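Local coordinates for protein sulfatase (Bacteroides fragilis CAG:558, PDB 6USS) that probably hydrolyses sulfate esters as a calcium-dependent arylsulfatase of the human gut microbiome, with the alkaline phosphatase-like fold of its family, at residues S342-S346 with D468-K472; S50-W54 with V77-Q81; S422-N426 with D489-L494; K459-F463 with I482-S487; G498-P502 with W513-I517. The protein carries 1 engineered substitution. All coordinates share one frame; numbering follows the deposited sequence.

Interaction 1. Residues S342-S346 with D468-K472; sequences SPLNS and DIGEK
N345, I469 and E471 grip one water molecule between the two loops: its oxygen accepts from N345 N at 2.8 Å and donates to I469 O and to E471 OE2, each 2.6 Å from it. E471 OE2 also accepts from E353 N, and OE1 pairs with K450, which fixes the carboxylate beside the water. The N345 side chain, with CG anti to the backbone N (chi1 -157°), carries its amide to the opposing backbone. There ND2 is shared between G470 O at 3.0 Å and E471 O at 3.3 Å; both bonds are weak and strongly bent. P343, entered through a cis peptide, turns its carbonyl to the glycine, and P343 O lies 3.4 Å from G470 CA in a CA-H...O contact. On the apolar side, L344 CD2 rests on I469 CG1 at 3.7 Å while P343 CB faces I469 CG2. D468 OD1 takes K472 N almost straight (173°) on its syn lone pair. D468 to E471 form a type I beta turn, closed by E471 N to D468 O, and this turn after strand 460-464 docks on the cis-proline loop that precedes helix 353-356.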
# COMPACT_ATOMS: atom_id res chain seq x y z
N SER A 342 13.53 -36.90 -8.80
CA SER A 342 13.99 -38.16 -8.24
C SER A 342 14.92 -37.89 -7.06
O SER A 342 15.74 -36.98 -7.13
CB SER A 342 14.73 -38.97 -9.31
OG SER A 342 15.68 -39.80 -8.68
N PRO A 343 14.85 -38.71 -5.99
CA PRO A 343 14.10 -39.96 -5.85
C PRO A 343 12.60 -39.78 -5.60
O PRO A 343 11.94 -40.77 -5.34
CB PRO A 343 14.73 -40.59 -4.62
CG PRO A 343 15.01 -39.41 -3.76
CD PRO A 343 15.54 -38.37 -4.73
N LEU A 344 12.08 -38.56 -5.64
CA LEU A 344 10.65 -38.41 -5.41
C LEU A 344 9.87 -38.75 -6.68
O LEU A 344 10.37 -38.59 -7.79
CB LEU A 344 10.32 -36.99 -4.95
CG LEU A 344 11.12 -36.50 -3.76
CD1 LEU A 344 10.59 -35.16 -3.32
CD2 LEU A 344 11.04 -37.52 -2.63
N ASN A 345 8.62 -39.21 -6.49
CA ASN A 345 7.76 -39.58 -7.62
C ASN A 345 7.11 -38.35 -8.25
O ASN A 345 6.46 -37.55 -7.57
CB ASN A 345 6.70 -40.57 -7.14
CG ASN A 345 6.13 -41.42 -8.28
OD1 ASN A 345 6.02 -40.98 -9.42
ND2 ASN A 345 5.74 -42.66 -7.95
N SER A 346 7.28 -38.21 -9.56
CA SER A 346 6.53 -37.24 -10.37
C SER A 346 6.92 -35.82 -9.91
O SER A 346 8.08 -35.55 -9.55
CB SER A 346 5.04 -37.58 -10.30
OG SER A 346 4.24 -36.66 -11.01
N ASP A 468 9.34 -45.81 1.71
CA ASP A 468 9.11 -45.85 0.27
C ASP A 468 9.06 -44.42 -0.26
O ASP A 468 8.02 -43.90 -0.66
CB ASP A 468 7.82 -46.61 -0.05
CG ASP A 468 7.52 -46.68 -1.52
OD1 ASP A 468 8.45 -46.49 -2.34
OD2 ASP A 468 6.34 -46.91 -1.85
N ILE A 469 10.23 -43.77 -0.29
CA ILE A 469 10.24 -42.34 -0.60
C ILE A 469 9.77 -42.10 -2.03
O ILE A 469 9.18 -41.05 -2.32
CB ILE A 469 11.64 -41.75 -0.33
CG1 ILE A 469 11.55 -40.24 -0.13
CG2 ILE A 469 12.62 -42.08 -1.45
CD1 ILE A 469 12.93 -39.59 -0.08
N GLY A 470 9.99 -43.07 -2.92
CA GLY A 470 9.57 -42.95 -4.31
C GLY A 470 8.13 -43.29 -4.57
O GLY A 470 7.68 -43.22 -5.72
N GLU A 471 7.39 -43.65 -3.52
CA GLU A 471 5.98 -44.05 -3.63
C GLU A 471 5.79 -45.09 -4.75
O GLU A 471 4.95 -44.95 -5.64
CB GLU A 471 5.09 -42.82 -3.81
CG GLU A 471 5.06 -41.98 -2.54
CD GLU A 471 4.45 -40.61 -2.73
OE1 GLU A 471 3.45 -40.28 -2.04
OE2 GLU A 471 4.98 -39.84 -3.57
N LYS A 472 6.60 -46.16 -4.68
CA LYS A 472 6.57 -47.24 -5.65
C LYS A 472 5.66 -48.39 -5.24
O LYS A 472 5.28 -49.19 -6.11
CB LYS A 472 7.97 -47.82 -5.88
CG LYS A 472 8.99 -46.89 -6.51
CD LYS A 472 10.37 -47.56 -6.48
CE LYS A 472 11.50 -46.56 -6.31
NZ LYS A 472 12.31 -46.42 -7.55
O HOH W 1 7.52 -40.04 -4.08

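Interaction 2. Residues S50-W54 with V77-Q81; sequences SLPFW and VMFTQ
A Met-aromatic contact between M78 and F53 fastens the loop after strand 35-41 to strand 77-83. M78 CE stands almost exactly over the centre of the F53 ring, 3.6 Å from the centroid and 3° off the normal, and its distances to the six ring carbons are nearly equal. The sulfur rides higher above the same face, with SD 5.2 Å from the F53 centroid, so the methyl, not the sulfur, does the touching. A bend at chi3 (52°) folds CE back from the extended part of the chain onto the ring. L51 meets M78 tip to tip: L51 CD2 is 3.7 Å from M78 CE, and both L51 methyls lie close to SD. P52 O adds a polar neighbour, 3.6 Å from M78 CE. In the alkaline phosphatase-like fold, strand 77-83 belongs to the large mixed sheet, pairing antiparallel with 357-363. M78 points from it toward the 50-54 loop, F79 away, and A73 of helix 67-74 touches both M78 and L51. The F53 ring is met in its plane by F79 O, 3.4 Å from F53 CE1, and the W46 ring meets it with the planes at about 50°. Where the chain turns its corner, T80 CG2 approaches F53 O at 3.3 Å.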
# COMPACT_ATOMS: atom_id res chain seq x y z
N SER A 50 22.22 -27.97 -5.42
CA SER A 50 23.37 -28.77 -5.04
C SER A 50 23.32 -29.19 -3.58
O SER A 50 24.10 -30.07 -3.20
CB SER A 50 24.70 -28.04 -5.33
OG SER A 50 24.78 -26.77 -4.71
N LEU A 51 22.44 -28.62 -2.76
CA LEU A 51 22.35 -29.01 -1.35
C LEU A 51 21.51 -30.28 -1.21
O LEU A 51 20.33 -30.27 -1.56
CB LEU A 51 21.74 -27.89 -0.50
CG LEU A 51 21.50 -28.16 1.00
CD1 LEU A 51 22.82 -28.41 1.76
CD2 LEU A 51 20.71 -27.02 1.65
N PRO A 52 22.07 -31.40 -0.69
CA PRO A 52 21.32 -32.66 -0.63
C PRO A 52 20.34 -32.67 0.54
O PRO A 52 20.75 -32.69 1.70
CB PRO A 52 22.42 -33.72 -0.47
CG PRO A 52 23.74 -33.00 -0.76
CD PRO A 52 23.48 -31.59 -0.30
N PHE A 53 19.03 -32.69 0.22
CA PHE A 53 17.97 -32.82 1.22
C PHE A 53 17.62 -34.27 1.57
O PHE A 53 16.99 -34.50 2.61
CB PHE A 53 16.69 -32.11 0.73
CG PHE A 53 16.67 -30.65 1.03
CD1 PHE A 53 15.96 -30.17 2.12
CD2 PHE A 53 17.40 -29.76 0.26
CE1 PHE A 53 15.96 -28.83 2.42
CE2 PHE A 53 17.40 -28.41 0.55
CZ PHE A 53 16.69 -27.94 1.64
N TRP A 54 17.97 -35.22 0.71
CA TRP A 54 17.87 -36.65 0.97
C TRP A 54 19.02 -37.08 1.89
O TRP A 54 19.94 -36.31 2.17
CB TRP A 54 17.91 -37.41 -0.35
CG TRP A 54 17.40 -38.78 -0.29
CD1 TRP A 54 16.59 -39.31 0.68
CD2 TRP A 54 17.63 -39.82 -1.24
NE1 TRP A 54 16.31 -40.62 0.39
CE2 TRP A 54 16.93 -40.96 -0.78
CE3 TRP A 54 18.35 -39.90 -2.43
CZ2 TRP A 54 16.95 -42.17 -1.47
CZ3 TRP A 54 18.35 -41.11 -3.12
CH2 TRP A 54 17.66 -42.22 -2.64
N VAL A 77 19.18 -24.36 9.76
CA VAL A 77 18.57 -25.68 9.80
C VAL A 77 17.92 -25.94 8.45
O VAL A 77 17.35 -25.02 7.85
CB VAL A 77 17.54 -25.82 10.95
CG1 VAL A 77 16.39 -24.82 10.78
CG2 VAL A 77 17.00 -27.27 11.07
N MET A 78 18.03 -27.18 7.97
CA MET A 78 17.31 -27.65 6.80
C MET A 78 16.10 -28.44 7.25
O MET A 78 16.18 -29.24 8.18
CB MET A 78 18.19 -28.54 5.92
CG MET A 78 19.49 -27.91 5.45
SD MET A 78 20.58 -29.16 4.74
CE MET A 78 19.47 -29.93 3.54
N PHE A 79 14.97 -28.25 6.57
CA PHE A 79 13.80 -29.08 6.81
C PHE A 79 13.69 -30.08 5.66
O PHE A 79 13.39 -29.70 4.53
CB PHE A 79 12.54 -28.23 6.94
CG PHE A 79 12.43 -27.52 8.26
CD1 PHE A 79 13.00 -26.26 8.44
CD2 PHE A 79 11.78 -28.12 9.33
CE1 PHE A 79 12.90 -25.60 9.65
CE2 PHE A 79 11.68 -27.48 10.55
CZ PHE A 79 12.24 -26.21 10.71
N THR A 80 13.95 -31.34 5.95
CA THR A 80 13.98 -32.37 4.92
C THR A 80 12.60 -32.95 4.63
O THR A 80 12.47 -33.77 3.71
CB THR A 80 14.96 -33.49 5.31
OG1 THR A 80 14.56 -34.06 6.56
CG2 THR A 80 16.36 -32.94 5.45
N GLN A 81 11.57 -32.54 5.36
CA GLN A 81 10.21 -33.02 5.12
C GLN A 81 9.21 -31.86 5.21
O GLN A 81 8.23 -31.89 5.96
CB GLN A 81 9.87 -34.15 6.10
CG GLN A 81 9.06 -35.27 5.47
CD GLN A 81 8.89 -36.51 6.37
OE1 GLN A 81 8.54 -37.59 5.89
NE2 GLN A 81 9.14 -36.35 7.66

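Interaction 3. Residues S422-N426 with D489-L494; sequences SLYWN and DLGNYL
Y424 reaches from strand 422-426 to the helix with CG anti to its carbonyl carbon, and nearly every atom of its side chain meets a helix residue. CB lies near one side of the Y493 ring, about equally distant from CD2 and CE2. CG and CD1 lie over Y493 CD2, and Y424 CE1 comes to 3.4 Å from Y493 CD1. At the edge, Y424 CD2 meets L490 CD1 at 3.8 Å; CE2 and CZ lie against Y493 CB, which sits over the same face as the stacked ring. The two tyrosine rings thus make an offset stack, centroids 3.8 Å apart and planes at 4°. At the tip, Y424 OH donates to D489 OD1 at 2.6 Å, with the carboxylate turned 76° from the ring. The second oxygen is used too: S422 OG donates to D489 OD2, also at 2.6 Å. Both hydroxyls come on the syn side and somewhat out of the carboxylate plane. One aspartate thus joins S422 and Y424, two residues apart on the same face of the strand, and its two bonds should fix its rotation. The charge probably also feels K446, whose side chain touches D489. Farther along, N426 CB packs loosely on L494 CD2, while the N426 amide binds Q500 O and Y455 OH. The segments 422-426 and 489-494 cross at -67°. A long helix laid over an edge strand of the four-stranded antiparallel sheet is the layout of the C-terminal subdomain of sulfatases.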
# COMPACT_ATOMS: atom_id res chain seq x y z
N SER A 422 -2.18 -34.75 11.53
CA SER A 422 -2.55 -35.04 10.15
C SER A 422 -2.24 -33.84 9.25
O SER A 422 -2.52 -32.69 9.60
CB SER A 422 -4.05 -35.38 10.06
OG SER A 422 -4.35 -36.71 10.42
N LEU A 423 -1.69 -34.11 8.07
CA LEU A 423 -1.56 -33.10 7.02
C LEU A 423 -2.58 -33.39 5.91
O LEU A 423 -2.84 -34.55 5.60
CB LEU A 423 -0.15 -33.07 6.43
CG LEU A 423 1.02 -32.80 7.36
CD1 LEU A 423 2.27 -32.67 6.52
CD2 LEU A 423 0.79 -31.55 8.22
N TYR A 424 -3.13 -32.33 5.31
CA TYR A 424 -4.19 -32.52 4.31
C TYR A 424 -3.95 -31.74 3.02
O TYR A 424 -3.57 -30.57 3.04
CB TYR A 424 -5.53 -32.12 4.88
CG TYR A 424 -5.90 -32.78 6.17
CD1 TYR A 424 -5.69 -32.12 7.37
CD2 TYR A 424 -6.50 -34.03 6.19
CE1 TYR A 424 -6.05 -32.69 8.56
CE2 TYR A 424 -6.86 -34.62 7.38
CZ TYR A 424 -6.64 -33.94 8.57
OH TYR A 424 -7.00 -34.51 9.77
N TRP A 425 -4.24 -32.39 1.89
CA TRP A 425 -4.33 -31.73 0.60
C TRP A 425 -5.68 -32.04 -0.05
O TRP A 425 -6.22 -33.14 0.11
CB TRP A 425 -3.23 -32.16 -0.36
CG TRP A 425 -1.84 -31.96 0.10
CD1 TRP A 425 -0.94 -31.03 -0.37
CD2 TRP A 425 -1.13 -32.75 1.06
NE1 TRP A 425 0.26 -31.19 0.25
CE2 TRP A 425 0.18 -32.23 1.14
CE3 TRP A 425 -1.47 -33.85 1.87
CZ2 TRP A 425 1.15 -32.77 2.00
CZ3 TRP A 425 -0.51 -34.37 2.72
CH2 TRP A 425 0.78 -33.83 2.78
N ASN A 426 -6.20 -31.07 -0.79
CA ASN A 426 -7.40 -31.28 -1.60
C ASN A 426 -7.22 -30.62 -2.95
O ASN A 426 -7.00 -29.40 -3.01
CB ASN A 426 -8.66 -30.73 -0.92
CG ASN A 426 -9.91 -31.24 -1.59
OD1 ASN A 426 -9.91 -32.34 -2.14
ND2 ASN A 426 -10.96 -30.45 -1.57
N ASP A 489 -10.45 -40.08 8.58
CA ASP A 489 -9.70 -38.90 8.96
C ASP A 489 -9.84 -37.81 7.90
O ASP A 489 -10.26 -36.68 8.19
CB ASP A 489 -8.22 -39.29 9.18
CG ASP A 489 -7.38 -38.18 9.80
OD1 ASP A 489 -7.82 -37.02 9.82
OD2 ASP A 489 -6.24 -38.45 10.27
N LEU A 490 -9.55 -38.16 6.64
CA LEU A 490 -9.64 -37.22 5.53
C LEU A 490 -11.06 -36.71 5.35
O LEU A 490 -11.31 -35.50 5.33
CB LEU A 490 -9.12 -37.89 4.25
CG LEU A 490 -8.77 -37.14 2.97
CD1 LEU A 490 -8.06 -35.82 3.26
CD2 LEU A 490 -7.91 -38.01 2.03
N GLY A 491 -12.02 -37.63 5.23
CA GLY A 491 -13.39 -37.22 4.96
C GLY A 491 -13.93 -36.26 6.01
O GLY A 491 -14.54 -35.24 5.67
N ASN A 492 -13.69 -36.57 7.28
CA ASN A 492 -14.17 -35.70 8.35
C ASN A 492 -13.59 -34.30 8.21
O ASN A 492 -14.32 -33.31 8.29
CB ASN A 492 -13.82 -36.28 9.71
CG ASN A 492 -14.72 -37.42 10.09
OD1 ASN A 492 -15.86 -37.52 9.61
ND2 ASN A 492 -14.22 -38.30 10.95
N TYR A 493 -12.28 -34.22 7.98
CA TYR A 493 -11.61 -32.93 7.87
C TYR A 493 -12.12 -32.12 6.68
O TYR A 493 -12.41 -30.92 6.80
CB TYR A 493 -10.09 -33.12 7.78
CG TYR A 493 -9.38 -31.80 7.73
CD1 TYR A 493 -9.05 -31.13 8.90
CD2 TYR A 493 -9.08 -31.19 6.52
CE1 TYR A 493 -8.42 -29.90 8.87
CE2 TYR A 493 -8.45 -29.96 6.47
CZ TYR A 493 -8.12 -29.32 7.65
OH TYR A 493 -7.48 -28.10 7.62
N LEU A 494 -12.21 -32.75 5.50
CA LEU A 494 -12.70 -32.03 4.33
C LEU A 494 -14.07 -31.44 4.61
O LEU A 494 -14.30 -30.25 4.36
CB LEU A 494 -12.75 -32.96 3.12
CG LEU A 494 -11.43 -33.60 2.70
CD1 LEU A 494 -11.63 -34.53 1.50
CD2 LEU A 494 -10.36 -32.55 2.40

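Interaction 4. Residues K459-F463 with I482-S487; sequences KKELF and IVKHLS
The aliphatic chain of K460 overlaps V483, crossing it at a slant with K460 CD 3.6 Å from V483 CG1. Extended as far as CE, the chain passes on along the helix to S487, where NZ makes a weak hydrogen bond to S487 OG at 3.1 Å. The stronger partner of the ammonium group is P514 O in the C-terminal tail, so the serine holds it only in part. S487 OG is itself committed to the helix: it donates to V483 O at 2.6 Å, from above the carbonyl plane. S487 N reaches the same oxygen from the opposite face at 2.7 Å, and V483 O is therefore gripped twice from one residue a turn later. Two residues along the strand, L462 fills the apolar half of the contact. With CG anti to the backbone N (chi1 177°), its two methyls spread over the helix. L462 CD2 sits 3.7 Å from I482 CG2 and 4.0 Å from V483 CG2, and CD1 meets L486 CD1 at 4.2 Å. L462 crosses both I482 and L486 at about a right angle. W449 of the neighbouring strand touches L462 and I482, and V444, one strand further in, touches L486, so the apolar layer continues over the sheet. The short segments run at 106° to each other with axes 9.8 Å apart. This is helix-on-sheet packing, in which helix 480-496 spans the antiparallel sheet and here covers one of its two outermost strands, 460-464.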
# COMPACT_ATOMS: atom_id res chain seq x y z
N LYS A 459 -10.08 -44.82 -6.61
CA LYS A 459 -8.86 -45.55 -6.31
C LYS A 459 -8.20 -44.96 -5.07
O LYS A 459 -8.19 -43.74 -4.88
CB LYS A 459 -7.92 -45.49 -7.52
CG LYS A 459 -6.54 -46.06 -7.32
CD LYS A 459 -6.52 -47.58 -7.54
CE LYS A 459 -5.13 -48.19 -7.26
NZ LYS A 459 -5.23 -49.61 -6.79
N LYS A 460 -7.66 -45.83 -4.21
CA LYS A 460 -6.91 -45.39 -3.04
C LYS A 460 -5.50 -45.97 -3.08
O LYS A 460 -5.30 -47.12 -3.49
CB LYS A 460 -7.63 -45.79 -1.74
CG LYS A 460 -9.00 -45.10 -1.54
CD LYS A 460 -9.61 -45.46 -0.18
CE LYS A 460 -10.92 -44.72 0.08
NZ LYS A 460 -11.89 -45.52 0.87
N GLU A 461 -4.51 -45.16 -2.68
CA GLU A 461 -3.12 -45.57 -2.58
C GLU A 461 -2.59 -45.25 -1.19
O GLU A 461 -2.83 -44.15 -0.67
CB GLU A 461 -2.24 -44.89 -3.64
CG GLU A 461 -2.54 -45.32 -5.06
CD GLU A 461 -1.64 -44.67 -6.10
OE1 GLU A 461 -1.14 -43.56 -5.85
OE2 GLU A 461 -1.45 -45.28 -7.18
N LEU A 462 -1.91 -46.21 -0.58
CA LEU A 462 -1.37 -46.04 0.76
C LEU A 462 0.13 -46.28 0.69
O LEU A 462 0.57 -47.33 0.22
CB LEU A 462 -2.03 -47.01 1.74
CG LEU A 462 -1.51 -46.98 3.18
CD1 LEU A 462 -1.91 -45.70 3.83
CD2 LEU A 462 -2.04 -48.14 3.98
N PHE A 463 0.91 -45.30 1.13
CA PHE A 463 2.36 -45.43 1.09
C PHE A 463 2.95 -45.19 2.46
O PHE A 463 2.49 -44.32 3.21
CB PHE A 463 3.01 -44.45 0.09
CG PHE A 463 2.53 -44.61 -1.34
CD1 PHE A 463 3.04 -45.62 -2.15
CD2 PHE A 463 1.59 -43.75 -1.87
CE1 PHE A 463 2.60 -45.77 -3.46
CE2 PHE A 463 1.15 -43.88 -3.19
CZ PHE A 463 1.66 -44.89 -3.98
N ILE A 482 -5.77 -49.45 8.04
CA ILE A 482 -5.25 -48.09 7.91
C ILE A 482 -6.08 -47.29 6.92
O ILE A 482 -6.51 -46.16 7.21
CB ILE A 482 -3.78 -48.13 7.48
CG1 ILE A 482 -2.94 -48.80 8.58
CG2 ILE A 482 -3.30 -46.74 7.16
CD1 ILE A 482 -1.46 -48.89 8.26
N VAL A 483 -6.30 -47.87 5.73
CA VAL A 483 -7.01 -47.17 4.65
C VAL A 483 -8.33 -46.62 5.16
O VAL A 483 -8.69 -45.46 4.90
CB VAL A 483 -7.20 -48.12 3.45
CG1 VAL A 483 -8.06 -47.47 2.39
CG2 VAL A 483 -5.85 -48.52 2.86
N LYS A 484 -9.05 -47.41 5.94
CA LYS A 484 -10.35 -46.96 6.43
C LYS A 484 -10.20 -45.81 7.42
O LYS A 484 -10.91 -44.80 7.31
CB LYS A 484 -11.13 -48.13 7.03
CG LYS A 484 -12.60 -47.78 7.31
CD LYS A 484 -13.29 -48.85 8.14
CE LYS A 484 -12.59 -49.02 9.48
NZ LYS A 484 -13.45 -49.74 10.45
N HIS A 485 -9.29 -45.95 8.39
CA HIS A 485 -9.15 -44.91 9.40
C HIS A 485 -8.69 -43.60 8.76
O HIS A 485 -9.27 -42.53 9.00
CB HIS A 485 -8.18 -45.34 10.50
CG HIS A 485 -8.65 -46.54 11.29
ND1 HIS A 485 -7.77 -47.40 11.91
CD2 HIS A 485 -9.89 -47.01 11.56
CE1 HIS A 485 -8.45 -48.35 12.53
NE2 HIS A 485 -9.74 -48.14 12.33
N LEU A 486 -7.67 -43.67 7.89
CA LEU A 486 -7.22 -42.47 7.20
C LEU A 486 -8.27 -41.96 6.22
O LEU A 486 -8.38 -40.74 6.01
CB LEU A 486 -5.89 -42.72 6.50
CG LEU A 486 -4.76 -42.99 7.47
CD1 LEU A 486 -3.47 -43.08 6.70
CD2 LEU A 486 -4.69 -41.90 8.54
N SER A 487 -9.05 -42.86 5.61
CA SER A 487 -10.21 -42.41 4.83
C SER A 487 -11.14 -41.56 5.68
O SER A 487 -11.59 -40.48 5.26
CB SER A 487 -10.97 -43.59 4.24
OG SER A 487 -10.24 -44.20 3.18

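Interaction 5. Residues G498-P502 with W513-I517; sequences GGQRP and WPDEI
The guanidinium of R501 lies flat on one face of the W513 indole, centres 3.6 Å apart and planes at 19°. Its positive centre sits over the five-membered ring in a cation-pi contact, while R501 CD covers the six-membered ring, 3.5 Å from that centroid. At the rim of the indole, near its plane, are two backbone oxygens: G499 O, 3.7 Å from W513 CH2, and Q500 O by CZ3. R501 NH1 and W513 NE1 approach to 3.2 Å, but both are donors and the contact is stacking. Bends at chi2 and chi3 (-90°) turn the guanidinium flat over the ring. The loop that supplies it starts from a Schellman motif ending helix 480-496, with G498 at positive phi and G499 N bonded to L494 O. The tryptophan folds back beside that helix end and packs on L494, and R495 gives it a further cation-pi contact. R501 NH2 makes a salt bridge to E516 OE1 at 3.1 Å, approaching obliquely with the two planes 47° apart, and bonds to C511 O as well. E516 OE1 also accepts from W513 N at 2.8 Å, on its anti side, which ties the carboxylate to the backbone of the same tryptophan that carries the arginine.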
# COMPACT_ATOMS: atom_id res chain seq x y z
N GLY A 498 -15.26 -27.29 5.28
CA GLY A 498 -16.00 -26.90 4.09
C GLY A 498 -15.29 -27.14 2.78
O GLY A 498 -15.51 -26.41 1.81
N GLY A 499 -14.43 -28.15 2.73
CA GLY A 499 -13.75 -28.49 1.49
C GLY A 499 -14.73 -28.95 0.42
O GLY A 499 -15.92 -29.19 0.65
N GLN A 500 -14.20 -29.08 -0.79
CA GLN A 500 -15.04 -29.32 -1.95
C GLN A 500 -14.59 -30.56 -2.70
O GLN A 500 -13.55 -31.16 -2.42
CB GLN A 500 -15.05 -28.12 -2.88
CG GLN A 500 -15.60 -26.86 -2.24
CD GLN A 500 -15.56 -25.71 -3.22
OE1 GLN A 500 -14.50 -25.37 -3.76
NE2 GLN A 500 -16.73 -25.12 -3.48
N ARG A 501 -15.39 -30.93 -3.69
CA ARG A 501 -15.20 -32.19 -4.38
C ARG A 501 -15.76 -32.04 -5.77
O ARG A 501 -16.64 -31.20 -6.00
CB ARG A 501 -15.90 -33.33 -3.61
CG ARG A 501 -17.42 -33.20 -3.66
CD ARG A 501 -18.15 -33.59 -2.37
NE ARG A 501 -18.50 -35.00 -2.34
CZ ARG A 501 -19.56 -35.51 -1.71
NH1 ARG A 501 -20.40 -34.73 -1.05
NH2 ARG A 501 -19.77 -36.82 -1.75
N PRO A 502 -15.26 -32.80 -6.73
CA PRO A 502 -15.87 -32.82 -8.07
C PRO A 502 -17.17 -33.60 -8.04
O PRO A 502 -17.48 -34.30 -7.07
CB PRO A 502 -14.83 -33.54 -8.94
CG PRO A 502 -13.62 -33.75 -8.05
CD PRO A 502 -14.10 -33.69 -6.64
N TRP A 513 -16.90 -38.95 -1.13
CA TRP A 513 -15.81 -38.66 -0.22
C TRP A 513 -14.98 -39.93 -0.04
O TRP A 513 -15.51 -41.03 -0.28
CB TRP A 513 -16.35 -38.19 1.14
CG TRP A 513 -16.99 -36.84 1.16
CD1 TRP A 513 -18.25 -36.56 1.60
CD2 TRP A 513 -16.40 -35.59 0.78
NE1 TRP A 513 -18.49 -35.22 1.50
CE2 TRP A 513 -17.38 -34.59 1.00
CE3 TRP A 513 -15.15 -35.22 0.26
CZ2 TRP A 513 -17.14 -33.24 0.72
CZ3 TRP A 513 -14.92 -33.88 -0.02
CH2 TRP A 513 -15.91 -32.91 0.20
N PRO A 514 -13.72 -39.84 0.41
CA PRO A 514 -12.93 -41.08 0.60
C PRO A 514 -13.60 -42.09 1.53
O PRO A 514 -13.46 -43.30 1.33
CB PRO A 514 -11.61 -40.58 1.20
CG PRO A 514 -11.61 -39.12 1.07
CD PRO A 514 -13.02 -38.66 0.94
N ASP A 515 -14.30 -41.61 2.56
CA ASP A 515 -14.94 -42.49 3.53
C ASP A 515 -16.36 -42.89 3.13
O ASP A 515 -17.11 -43.39 3.98
CB ASP A 515 -14.92 -41.84 4.93
CG ASP A 515 -15.66 -40.52 4.97
OD1 ASP A 515 -15.80 -39.88 3.90
OD2 ASP A 515 -16.10 -40.11 6.06
N GLU A 516 -16.75 -42.68 1.87
CA GLU A 516 -17.98 -43.23 1.33
C GLU A 516 -17.70 -44.30 0.27
O GLU A 516 -18.54 -44.55 -0.59
CB GLU A 516 -18.88 -42.13 0.76
CG GLU A 516 -19.31 -41.03 1.73
CD GLU A 516 -19.90 -39.78 1.02
OE1 GLU A 516 -19.44 -39.41 -0.09
OE2 GLU A 516 -20.83 -39.14 1.58
N ILE A 517 -16.53 -44.93 0.32
CA ILE A 517 -16.13 -45.91 -0.69
C ILE A 517 -15.58 -47.14 0.02
O ILE A 517 -14.59 -47.04 0.74
CB ILE A 517 -15.07 -45.34 -1.66
CG1 ILE A 517 -15.73 -44.58 -2.80
CG2 ILE A 517 -14.17 -46.45 -2.24
CD1 ILE A 517 -16.24 -45.49 -3.91

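In the fold
Interaction 2 is the buried contact, apolar and without hydrogen bonds, on the large mixed sheet. Interaction 1, partly buried and water-bridged, touches it through W54, which packs on P343 and I469, and joins that part to the loop after strand 460-464; F463 of interaction 4 packs against the same turn. Interactions 3 and 4 share helix 480-496 and place it over the two outermost strands of the C-terminal sheet, one with a tyrosine stack and an aspartate, the other with aliphatic side chains and a lysine. Interaction 5, at the surface, gathers the chain end by arginine stacking and a salt bridge; N426 and K460 tie it to interactions 3 and 4.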